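Local coordinates for putative 2,5-diketo-D-gluconic acid reductase B (Sinorhizobium meliloti, PDB 3UP8), which probably catalyses the NADPH-dependent reduction of methylglyoxal to hydroxyacetone, as a TIM-barrel member of the aldo/keto reductase family, at residues P54-K58 and L59-H63; E112-K116 and L117-H121; D133-M136 and A137-I140; S205-A208 and M209-K213. All blocks are in the same frame, centred on the assembly; numbering follows the deposited sequence.

Contact 1. Residues P54-K58 and L59-H63; sequences PQALK and LGFRH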
loop_
_atom_site.group_PDB
_atom_site.type_symbol
_atom_site.label_atom_id
_atom_site.label_comp_id
_atom_site.label_asym_id
_atom_site.label_seq_id
_atom_site.Cartn_x
_atom_site.Cartn_y
_atom_site.Cartn_z
ATOM N N PRO A 54 12.676 -7.980 10.278
ATOM C CA PRO A 54 12.543 -9.060 11.282
ATOM C C PRO A 54 11.873 -8.590 12.576
ATOM O O PRO A 54 11.026 -9.286 13.130
ATOM C CB PRO A 54 14.003 -9.468 11.550
ATOM C CG PRO A 54 14.689 -9.176 10.248
ATOM C CD PRO A 54 14.057 -7.890 9.767
ATOM N N GLN A 55 12.245 -7.401 13.037
ATOM C CA GLN A 55 11.636 -6.814 14.221
ATOM C C GLN A 55 10.159 -6.498 13.991
ATOM O O GLN A 55 9.324 -6.789 14.845
ATOM C CB GLN A 55 12.374 -5.551 14.620
ATOM C CG GLN A 55 13.861 -5.750 14.859
ATOM C CD GLN A 55 14.506 -4.478 15.348
ATOM O OE1 GLN A 55 15.406 -3.930 14.703
ATOM N NE2 GLN A 55 14.022 -3.974 16.487
ATOM N N ALA A 56 9.844 -5.901 12.844
ATOM C CA ALA A 56 8.459 -5.630 12.476
ATOM C C ALA A 56 7.598 -6.886 12.544
ATOM O O ALA A 56 6.477 -6.857 13.043
ATOM C CB ALA A 56 8.397 -5.012 11.093
ATOM N N LEU A 57 8.136 -7.989 12.039
ATOM C CA LEU A 57 7.422 -9.257 12.012
ATOM C C LEU A 57 7.243 -9.837 13.420
ATOM O O LEU A 57 6.183 -10.380 13.736
ATOM C CB LEU A 57 8.150 -10.253 11.104
ATOM C CG LEU A 57 8.059 -9.997 9.589
ATOM C CD1 LEU A 57 9.131 -10.797 8.860
ATOM C CD2 LEU A 57 6.676 -10.325 9.038
ATOM N N LYS A 58 8.284 -9.717 14.250
ATOM C CA LYS A 58 8.203 -10.103 15.667
ATOM C C LYS A 58 7.144 -9.299 16.376
ATOM O O LYS A 58 6.302 -9.863 17.066
ATOM C CB LYS A 58 9.539 -9.901 16.375
ATOM C CG LYS A 58 10.538 -11.005 16.105
ATOM C CD LYS A 58 11.949 -10.653 16.598
ATOM C CE LYS A 58 12.965 -11.588 15.937
ATOM N NZ LYS A 58 14.233 -11.720 16.706
ATOM N N LEU A 59 7.184 -7.980 16.187
ATOM C CA LEU A 59 6.231 -7.065 16.809
ATOM C C LEU A 59 4.780 -7.368 16.417
ATOM O O LEU A 59 3.855 -7.089 17.180
ATOM C CB LEU A 59 6.606 -5.602 16.498
ATOM C CG LEU A 59 5.638 -4.462 16.858
ATOM C CD1 LEU A 59 5.561 -4.218 18.372
ATOM C CD2 LEU A 59 6.013 -3.188 16.133
ATOM N N GLY A 60 4.573 -7.954 15.238
ATOM C CA GLY A 60 3.212 -8.309 14.825
ATOM C C GLY A 60 2.748 -7.871 13.439
ATOM O O GLY A 60 1.615 -8.153 13.071
ATOM N N PHE A 61 3.598 -7.177 12.680
ATOM C CA PHE A 61 3.278 -6.842 11.278
ATOM C C PHE A 61 3.079 -8.122 10.492
ATOM O O PHE A 61 3.870 -9.054 10.628
ATOM C CB PHE A 61 4.416 -6.066 10.614
ATOM C CG PHE A 61 4.314 -4.587 10.763
ATOM C CD1 PHE A 61 3.708 -3.815 9.770
ATOM C CD2 PHE A 61 4.834 -3.953 11.888
ATOM C CE1 PHE A 61 3.619 -2.424 9.907
ATOM C CE2 PHE A 61 4.746 -2.575 12.033
ATOM C CZ PHE A 61 4.141 -1.809 11.048
ATOM N N ARG A 62 2.023 -8.165 9.680
ATOM C CA ARG A 62 1.737 -9.348 8.860
ATOM C C ARG A 62 1.458 -9.000 7.395
ATOM O O ARG A 62 0.941 -9.825 6.641
ATOM C CB ARG A 62 0.552 -10.117 9.436
ATOM C CG ARG A 62 0.807 -10.792 10.781
ATOM C CD ARG A 62 1.848 -11.917 10.676
ATOM N NE ARG A 62 2.054 -12.558 11.971
ATOM C CZ ARG A 62 2.950 -12.170 12.874
ATOM N NH1 ARG A 62 3.744 -11.143 12.634
ATOM N NH2 ARG A 62 3.045 -12.816 14.031
ATOM N N HIS A 63 1.777 -7.773 7.008
ATOM C CA HIS A 63 1.572 -7.297 5.657
ATOM C C HIS A 63 2.884 -6.632 5.290
ATOM O O HIS A 63 3.357 -5.752 5.990
ATOM C CB HIS A 63 0.364 -6.333 5.638
ATOM C CG HIS A 63 0.185 -5.569 4.363
ATOM N ND1 HIS A 63 -0.771 -4.582 4.229
ATOM C CD2 HIS A 63 0.839 -5.621 3.179
ATOM C CE1 HIS A 63 -0.693 -4.059 3.020
ATOM N NE2 HIS A 63 0.267 -4.678 2.359
#
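A Schellman motif ends helix 46-59, and its signature pair is A56 and F61: F61 N turns back to A56 O at 2.9 Å. The inner, 5→2 bond of the motif, G60 N to L57 O, is weak at 3.3 Å. Just before them the last ordinary helical bond, L59 N to Q55 O, is nearly straight at 2.8 Å. What reverses the chain is G60, whose phi is +130°; a beta carbon there would press on the carbonyl oxygen of L59.

The motif brings its usual apolar partners together, with A56 CB lying 3.8 Å from F61 CD2. The ring turns an edge to A56 O, which lies near its plane, so one carbonyl meets both the amide and the rim of the same residue. Helix 254-261 and strand 245-249 pack on F61 as well, tying the helix end to the closing strand of the barrel. L57, pointing its CB away, still bends CD2 back to within 3.5 Å of F61 O.

R62 also braces the turn. Its chain folds at chi2 (-66°) and carries the guanidinium back to the helix end, where NH1 serves two carbonyls. R62 NH1 donates to L57 O at 2.8 Å, on a lone pair in the carbonyl plane, and thus gives L57 O a strong partner at the place where the helix runs out of amides. The second acceptor is F61 O, 2.9 Å from R62 NH1, approached from 53° above its carbonyl plane while lying in the plane of the guanidinium.

Contact 2. Residues E112-K116 and L117-H121; sequences ESLRK and LRTDH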
loop_
_atom_site.group_PDB
_atom_site.type_symbol
_atom_site.label_atom_id
_atom_site.label_comp_id
_atom_site.label_asym_id
_atom_site.label_seq_id
_atom_site.Cartn_x
_atom_site.Cartn_y
_atom_site.Cartn_z
ATOM N N GLU A 112 11.004 -14.034 -11.649
ATOM C CA GLU A 112 12.230 -13.489 -11.078
ATOM C C GLU A 112 11.966 -12.914 -9.684
ATOM O O GLU A 112 12.735 -13.157 -8.765
ATOM C CB GLU A 112 12.834 -12.430 -12.002
ATOM C CG GLU A 112 14.103 -11.743 -11.454
ATOM C CD GLU A 112 15.358 -12.644 -11.486
ATOM O OE1 GLU A 112 15.367 -13.671 -12.192
ATOM O OE2 GLU A 112 16.350 -12.302 -10.804
ATOM N N SER A 113 10.869 -12.164 -9.529
ATOM C CA SER A 113 10.448 -11.675 -8.208
ATOM C C SER A 113 10.324 -12.817 -7.210
ATOM O O SER A 113 10.786 -12.719 -6.061
ATOM C CB SER A 113 9.094 -10.948 -8.301
ATOM O OG SER A 113 9.265 -9.650 -8.816
ATOM N N LEU A 114 9.687 -13.896 -7.645
ATOM C CA LEU A 114 9.450 -15.037 -6.769
ATOM C C LEU A 114 10.750 -15.737 -6.350
ATOM O O LEU A 114 10.863 -16.252 -5.226
ATOM C CB LEU A 114 8.452 -15.995 -7.409
ATOM C CG LEU A 114 7.032 -15.392 -7.520
ATOM C CD1 LEU A 114 6.096 -16.326 -8.283
ATOM C CD2 LEU A 114 6.470 -15.138 -6.148
ATOM N N ARG A 115 11.737 -15.721 -7.238
ATOM C CA ARG A 115 13.060 -16.227 -6.868
ATOM C C ARG A 115 13.663 -15.373 -5.757
ATOM O O ARG A 115 14.237 -15.928 -4.805
ATOM C CB ARG A 115 14.003 -16.307 -8.072
ATOM C CG ARG A 115 13.625 -17.412 -9.061
ATOM C CD ARG A 115 14.699 -17.642 -10.137
ATOM N NE ARG A 115 14.650 -16.653 -11.215
ATOM C CZ ARG A 115 13.847 -16.732 -12.278
ATOM N NH1 ARG A 115 13.015 -17.756 -12.432
ATOM N NH2 ARG A 115 13.884 -15.776 -13.199
ATOM N N LYS A 116 13.554 -14.044 -5.879
ATOM C CA LYS A 116 14.108 -13.126 -4.874
ATOM C C LYS A 116 13.355 -13.227 -3.548
ATOM O O LYS A 116 13.963 -13.211 -2.467
ATOM C CB LYS A 116 14.119 -11.672 -5.375
ATOM C CG LYS A 116 15.004 -11.428 -6.614
ATOM C CD LYS A 116 15.224 -9.935 -6.812
ATOM C CE LYS A 116 16.272 -9.634 -7.887
ATOM N NZ LYS A 116 15.665 -9.434 -9.249
ATOM N N LEU A 117 12.032 -13.359 -3.642
ATOM C CA LEU A 117 11.164 -13.405 -2.463
ATOM C C LEU A 117 11.125 -14.774 -1.773
ATOM O O LEU A 117 10.514 -14.917 -0.706
ATOM C CB LEU A 117 9.746 -12.943 -2.833
ATOM C CG LEU A 117 9.649 -11.464 -3.229
ATOM C CD1 LEU A 117 8.287 -11.212 -3.905
ATOM C CD2 LEU A 117 9.827 -10.550 -2.015
ATOM N N ARG A 118 11.775 -15.770 -2.382
ATOM C CA ARG A 118 11.865 -17.125 -1.824
ATOM C C ARG A 118 10.507 -17.743 -1.471
ATOM O O ARG A 118 10.312 -18.336 -0.396
ATOM C CB ARG A 118 12.850 -17.169 -0.634
ATOM C CG ARG A 118 14.275 -16.822 -1.061
ATOM C CD ARG A 118 15.306 -17.057 0.049
ATOM N NE ARG A 118 16.654 -16.761 -0.444
ATOM C CZ ARG A 118 17.695 -16.447 0.324
ATOM N NH1 ARG A 118 17.575 -16.393 1.648
ATOM N NH2 ARG A 118 18.864 -16.182 -0.243
ATOM N N THR A 119 9.558 -17.589 -2.387
ATOM C CA THR A 119 8.217 -18.147 -2.215
ATOM C C THR A 119 7.645 -18.443 -3.603
ATOM O O THR A 119 8.094 -17.859 -4.585
ATOM C CB THR A 119 7.290 -17.206 -1.385
ATOM O OG1 THR A 119 5.964 -17.760 -1.315
ATOM C CG2 THR A 119 7.228 -15.789 -1.993
ATOM N N ASP A 120 6.693 -19.365 -3.693
ATOM C CA ASP A 120 6.111 -19.701 -5.005
ATOM C C ASP A 120 4.943 -18.790 -5.432
ATOM O O ASP A 120 4.429 -18.925 -6.536
ATOM C CB ASP A 120 5.702 -21.177 -5.065
ATOM C CG ASP A 120 4.452 -21.493 -4.247
ATOM O OD1 ASP A 120 4.212 -20.899 -3.174
ATOM O OD2 ASP A 120 3.683 -22.363 -4.700
ATOM N N HIS A 121 4.538 -17.880 -4.558
ATOM C CA HIS A 121 3.437 -16.955 -4.865
ATOM C C HIS A 121 3.564 -15.695 -4.025
ATOM O O HIS A 121 4.165 -15.707 -2.936
ATOM C CB HIS A 121 2.063 -17.600 -4.589
ATOM C CG HIS A 121 1.785 -17.841 -3.137
ATOM N ND1 HIS A 121 2.319 -18.907 -2.444
ATOM C CD2 HIS A 121 1.024 -17.158 -2.245
ATOM C CE1 HIS A 121 1.912 -18.864 -1.186
ATOM N NE2 HIS A 121 1.123 -17.814 -1.038
#
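The R115 guanidinium has E112 on one face and at its edge: E112 CA sits 3.4 Å above the plane of the R115 group, toward its rim, while E112 OE1 lies in that plane. R115 NE and NH2 both reach E112 OE1 side-on, NH2 more closely at 2.8 Å. K116 NZ adds a weak bond to E112 OE2 at 3.3 Å, so both carboxylate oxygens have a cationic partner. In the H121 ring the edge is used: H121 ND1 points in plane to D120 OD1, 2.8 Å away, and meets it from above the carboxylate plane.

Between these polar ends, L114, on the helix, packs against the following turn. With its CG anti to the carbonyl carbon (chi1 -67°) and chi2 extended, L114 CD1 lies 3.5 Å from D120 O and CD2 3.6 Å from H121 C. The backbone follows a Schellman pattern with R118 at positive phi, but its bonds, T119 N to L114 O and R118 N to R115 O, are weak.

R87 bonds to T119 OG1 and H121 O, Q81 takes R118, and E73 takes S113 OG. L117 is wedged between helix 73-83 and strands 91-96 and 122-127, which seats the end of helix 103-117 on the barrel wall.

Contact 3. Residues D133-M136 and A137-I140; sequences DVPM and AERI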
loop_
_atom_site.group_PDB
_atom_site.type_symbol
_atom_site.label_atom_id
_atom_site.label_comp_id
_atom_site.label_asym_id
_atom_site.label_seq_id
_atom_site.Cartn_x
_atom_site.Cartn_y
_atom_site.Cartn_z
ATOM N N ASP A 133 3.380 2.528 -23.034
ATOM C CA ASP A 133 2.969 2.257 -24.422
ATOM C C ASP A 133 2.279 0.900 -24.567
ATOM O O ASP A 133 1.626 0.642 -25.578
ATOM C CB ASP A 133 4.194 2.267 -25.360
ATOM C CG ASP A 133 4.738 3.665 -25.616
ATOM O OD1 ASP A 133 4.079 4.666 -25.247
ATOM O OD2 ASP A 133 5.834 3.763 -26.216
ATOM N N VAL A 134 2.441 0.012 -23.587
ATOM C CA VAL A 134 1.808 -1.313 -23.652
ATOM C C VAL A 134 0.302 -1.184 -23.366
ATOM O O VAL A 134 -0.085 -0.561 -22.374
ATOM C CB VAL A 134 2.449 -2.318 -22.652
ATOM C CG1 VAL A 134 1.770 -3.693 -22.751
ATOM C CG2 VAL A 134 3.958 -2.419 -22.890
ATOM N N PRO A 135 -0.549 -1.748 -24.250
ATOM C CA PRO A 135 -2.000 -1.645 -24.062
ATOM C C PRO A 135 -2.425 -2.157 -22.693
ATOM O O PRO A 135 -1.893 -3.174 -22.205
ATOM C CB PRO A 135 -2.561 -2.547 -25.179
ATOM C CG PRO A 135 -1.552 -2.445 -26.259
ATOM C CD PRO A 135 -0.210 -2.399 -25.533
HETATM N N MSE A 136 -3.339 -1.440 -22.061
HETATM C CA MSE A 136 -3.868 -1.849 -20.763
HETATM C C MSE A 136 -4.339 -3.310 -20.752
HETATM O O MSE A 136 -4.050 -4.050 -19.804
HETATM C CB MSE A 136 -4.988 -0.887 -20.321
HETATM C CG MSE A 136 -5.518 -1.113 -18.916
HETATM SE SE MSE A 136 -4.096 -0.876 -17.581
HETATM C CE MSE A 136 -3.924 1.076 -17.688
ATOM N N ALA A 137 -5.055 -3.744 -21.788
ATOM C CA ALA A 137 -5.557 -5.126 -21.781
ATOM C C ALA A 137 -4.438 -6.180 -21.824
ATOM O O ALA A 137 -4.632 -7.284 -21.352
ATOM C CB ALA A 137 -6.559 -5.375 -22.904
ATOM N N GLU A 138 -3.293 -5.839 -22.407
ATOM C CA GLU A 138 -2.142 -6.745 -22.398
ATOM C C GLU A 138 -1.580 -6.890 -20.969
ATOM O O GLU A 138 -1.244 -7.984 -20.547
ATOM C CB GLU A 138 -1.040 -6.269 -23.350
ATOM C CG GLU A 138 0.139 -7.243 -23.461
ATOM C CD GLU A 138 1.191 -6.824 -24.497
ATOM O OE1 GLU A 138 0.856 -6.073 -25.444
ATOM O OE2 GLU A 138 2.370 -7.237 -24.353
ATOM N N ARG A 139 -1.495 -5.786 -20.231
ATOM C CA ARG A 139 -0.984 -5.824 -18.846
ATOM C C ARG A 139 -1.974 -6.541 -17.949
ATOM O O ARG A 139 -1.596 -7.363 -17.129
ATOM C CB ARG A 139 -0.739 -4.416 -18.315
ATOM C CG ARG A 139 0.275 -3.647 -19.124
ATOM C CD ARG A 139 0.332 -2.206 -18.647
ATOM N NE ARG A 139 -0.363 -1.299 -19.547
ATOM C CZ ARG A 139 -0.654 -0.035 -19.262
ATOM N NH1 ARG A 139 -0.335 0.483 -18.079
ATOM N NH2 ARG A 139 -1.287 0.706 -20.159
ATOM N N ILE A 140 -3.252 -6.226 -18.125
ATOM C CA ILE A 140 -4.301 -6.829 -17.311
ATOM C C ILE A 140 -4.373 -8.316 -17.642
ATOM O O ILE A 140 -4.556 -9.147 -16.740
ATOM C CB ILE A 140 -5.680 -6.131 -17.548
ATOM C CG1 ILE A 140 -5.681 -4.673 -17.046
ATOM C CG2 ILE A 140 -6.812 -6.925 -16.935
ATOM C CD1 ILE A 140 -5.544 -4.480 -15.524
#
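V134 meets the first turn of helix 136-148 with both its side chain and its carbonyl. V134 CG1, set anti to the backbone N (chi1 -180°), lies 3.6 Å from E138 CD, the two side chains crossing at about a right angle. The E138 carboxylate is held there by OE2, which accepts from the amide of H103. V134 O faces the guanidinium of R139: NE at 2.9 Å and NH2 at 2.8 Å both reach it, each bond bent and weak, so the pair shares a single oxygen.

P135 is the N-cap residue. Its carbonyl takes the first amide of the helix that is well placed, R139 N to P135 O at 3.3 Å, with a weaker bond from E138 N at 3.0 Å. Its ring CD also rests on E138 OE1.

M136, present as selenomethionine, opens the helix with M136 O accepting from I140 N at 2.9 Å. Its side chain curls at chi2 and chi3 over R139, bringing M136 SE 3.9 Å above the centre of the R139 guanidinium, with CE 3.6 Å from R139 NH2. M136 also touches E167 and L171 of helix 162-171.

R139 NH1 bonds to P130 O. A leucine in its place would probably cost the carbonyls of V134 and P130 the guanidinium that bonds to them and leave the loop before the helix less firmly fixed. A buried positive charge is thus met by the carbonyl oxygens of V134 and P130, with the M136 side chain over one face, which would probably stabilise that charge and tie the loop to the helix start.

Contact 4. Residues S205-A208 and M209-K213; sequences SYYA and MANGK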
loop_
_atom_site.group_PDB
_atom_site.type_symbol
_atom_site.label_atom_id
_atom_site.label_comp_id
_atom_site.label_asym_id
_atom_site.label_seq_id
_atom_site.Cartn_x
_atom_site.Cartn_y
_atom_site.Cartn_z
ATOM N N SER A 205 -2.729 3.305 0.886
ATOM C CA SER A 205 -2.010 4.572 1.035
ATOM C C SER A 205 -0.500 4.396 1.171
ATOM O O SER A 205 -0.040 3.568 1.964
ATOM C CB SER A 205 -2.526 5.303 2.283
ATOM O OG SER A 205 -1.597 6.295 2.694
ATOM N N TYR A 206 0.258 5.183 0.403
ATOM C CA TYR A 206 1.674 5.410 0.697
ATOM C C TYR A 206 1.934 6.901 0.958
ATOM O O TYR A 206 1.108 7.758 0.602
ATOM C CB TYR A 206 2.629 4.828 -0.369
ATOM C CG TYR A 206 2.582 5.459 -1.756
ATOM C CD1 TYR A 206 3.259 6.648 -2.027
ATOM C CD2 TYR A 206 1.893 4.841 -2.802
ATOM C CE1 TYR A 206 3.234 7.224 -3.302
ATOM C CE2 TYR A 206 1.863 5.408 -4.084
ATOM C CZ TYR A 206 2.542 6.597 -4.321
ATOM O OH TYR A 206 2.537 7.174 -5.570
ATOM N N TYR A 207 3.077 7.183 1.588
ATOM C CA TYR A 207 3.507 8.548 1.969
ATOM C C TYR A 207 2.582 9.202 2.999
ATOM O O TYR A 207 2.332 10.407 2.944
ATOM C CB TYR A 207 3.659 9.474 0.746
ATOM C CG TYR A 207 5.096 9.766 0.371
ATOM C CD1 TYR A 207 5.521 9.655 -0.950
ATOM C CD2 TYR A 207 6.031 10.168 1.335
ATOM C CE1 TYR A 207 6.842 9.924 -1.304
ATOM C CE2 TYR A 207 7.356 10.436 0.993
ATOM C CZ TYR A 207 7.750 10.306 -0.341
ATOM O OH TYR A 207 9.051 10.540 -0.709
ATOM N N ALA A 208 2.075 8.397 3.925
ATOM C CA ALA A 208 1.234 8.890 5.029
ATOM C C ALA A 208 1.829 10.120 5.745
ATOM O O ALA A 208 1.090 11.010 6.154
ATOM C CB ALA A 208 0.980 7.778 6.026
HETATM N N MSE A 209 3.153 10.154 5.887
HETATM C CA MSE A 209 3.854 11.234 6.614
HETATM C C MSE A 209 4.071 12.503 5.774
HETATM O O MSE A 209 4.594 13.507 6.278
HETATM C CB MSE A 209 5.217 10.743 7.127
HETATM C CG MSE A 209 5.184 9.577 8.092
HETATM SE SE MSE A 209 4.136 9.991 9.677
HETATM C CE MSE A 209 2.473 9.125 9.246
ATOM N N ALA A 210 3.691 12.438 4.494
ATOM C CA ALA A 210 3.878 13.532 3.533
ATOM C C ALA A 210 5.307 14.111 3.515
ATOM O O ALA A 210 5.505 15.334 3.527
ATOM C CB ALA A 210 2.835 14.619 3.729
ATOM N N ASN A 211 6.288 13.208 3.494
ATOM C CA ASN A 211 7.697 13.564 3.346
ATOM C C ASN A 211 8.191 14.468 4.487
ATOM O O ASN A 211 9.092 15.286 4.290
ATOM C CB ASN A 211 7.918 14.228 1.972
ATOM C CG ASN A 211 9.315 14.027 1.428
ATOM O OD1 ASN A 211 10.071 13.174 1.889
ATOM N ND2 ASN A 211 9.662 14.820 0.418
ATOM N N GLY A 212 7.597 14.313 5.674
ATOM C CA GLY A 212 7.976 15.109 6.844
ATOM C C GLY A 212 7.007 16.202 7.272
ATOM O O GLY A 212 7.118 16.729 8.382
ATOM N N LYS A 213 6.061 16.556 6.405
ATOM C CA LYS A 213 5.062 17.575 6.731
ATOM C C LYS A 213 4.225 17.185 7.949
ATOM O O LYS A 213 3.897 18.036 8.786
ATOM C CB LYS A 213 4.130 17.831 5.552
ATOM C CG LYS A 213 4.488 18.994 4.647
ATOM C CD LYS A 213 3.235 19.434 3.868
ATOM C CE LYS A 213 3.338 20.869 3.390
ATOM N NZ LYS A 213 1.995 21.495 3.270
HETATM O O HOH W 1 10.934 10.659 0.943
#
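M209, present as selenomethionine, folds back on A208: its chain bends at chi2 and chi3, so that M209 CE ends 3.8 Å from A208 CB. The M209 side chain also touches A232 and L236 of helix 231-240.

A210 closes a type I beta turn, in which A210 N donates to Y207 O at 2.9 Å. This turn sits at the C-terminal end of barrel strand 202-206, the end of the (beta/alpha)8 barrel where aldo/keto reductases build the cofactor and substrate sites; the Y207 side chain lies about 9 Å from that of Y70, the predicted proton donor, and about 6 Å from a bound acetate, probably from the crystallisation liquor.

N211 runs alongside Y207, the two side chains pointing the same way with ring and amide planes 63° apart. N211 N meets the ring obliquely, 3.7 Å from Y207 CD2. With CG anti to the backbone N (chi1 -152°), OD1 comes level with the phenol, and water 1 joins them: it lies 2.5 Å from Y207 OH, in the ring plane, and donates to N211 OD1 at 2.8 Å. With a leucine at Y207, water 1 would probably lose its phenol partner and the N211 amide would be freer to turn.

G212 N bonds back to M209 O at 3.2 Å, and at its phi a beta carbon would jam against the carbonyl oxygen of N211.

How the contacts relate
All four contacts are local turns that join helices and strands of one eight-stranded parallel barrel, and they follow in series along the chain. Contacts 1 and 2 each end a helix and lead into the next strand, 63-65 and 122-127; their centres are about 20 Å apart. Contact 3 begins helix 136-148, past the far end of that second strand. Centre to centre, contacts 2 and 3 are about 23 Å apart. Contact 4 follows strand 202-206. Contacts 1 and 3 lie on opposite sides of the chain centre, their centres about 35 Å apart, as do 2 and 4, with centres about 29 Å apart. Contacts 1 and 2 thus shape the barrel's N-terminal end, while 3 and 4 belong to the end that carries the predicted active site.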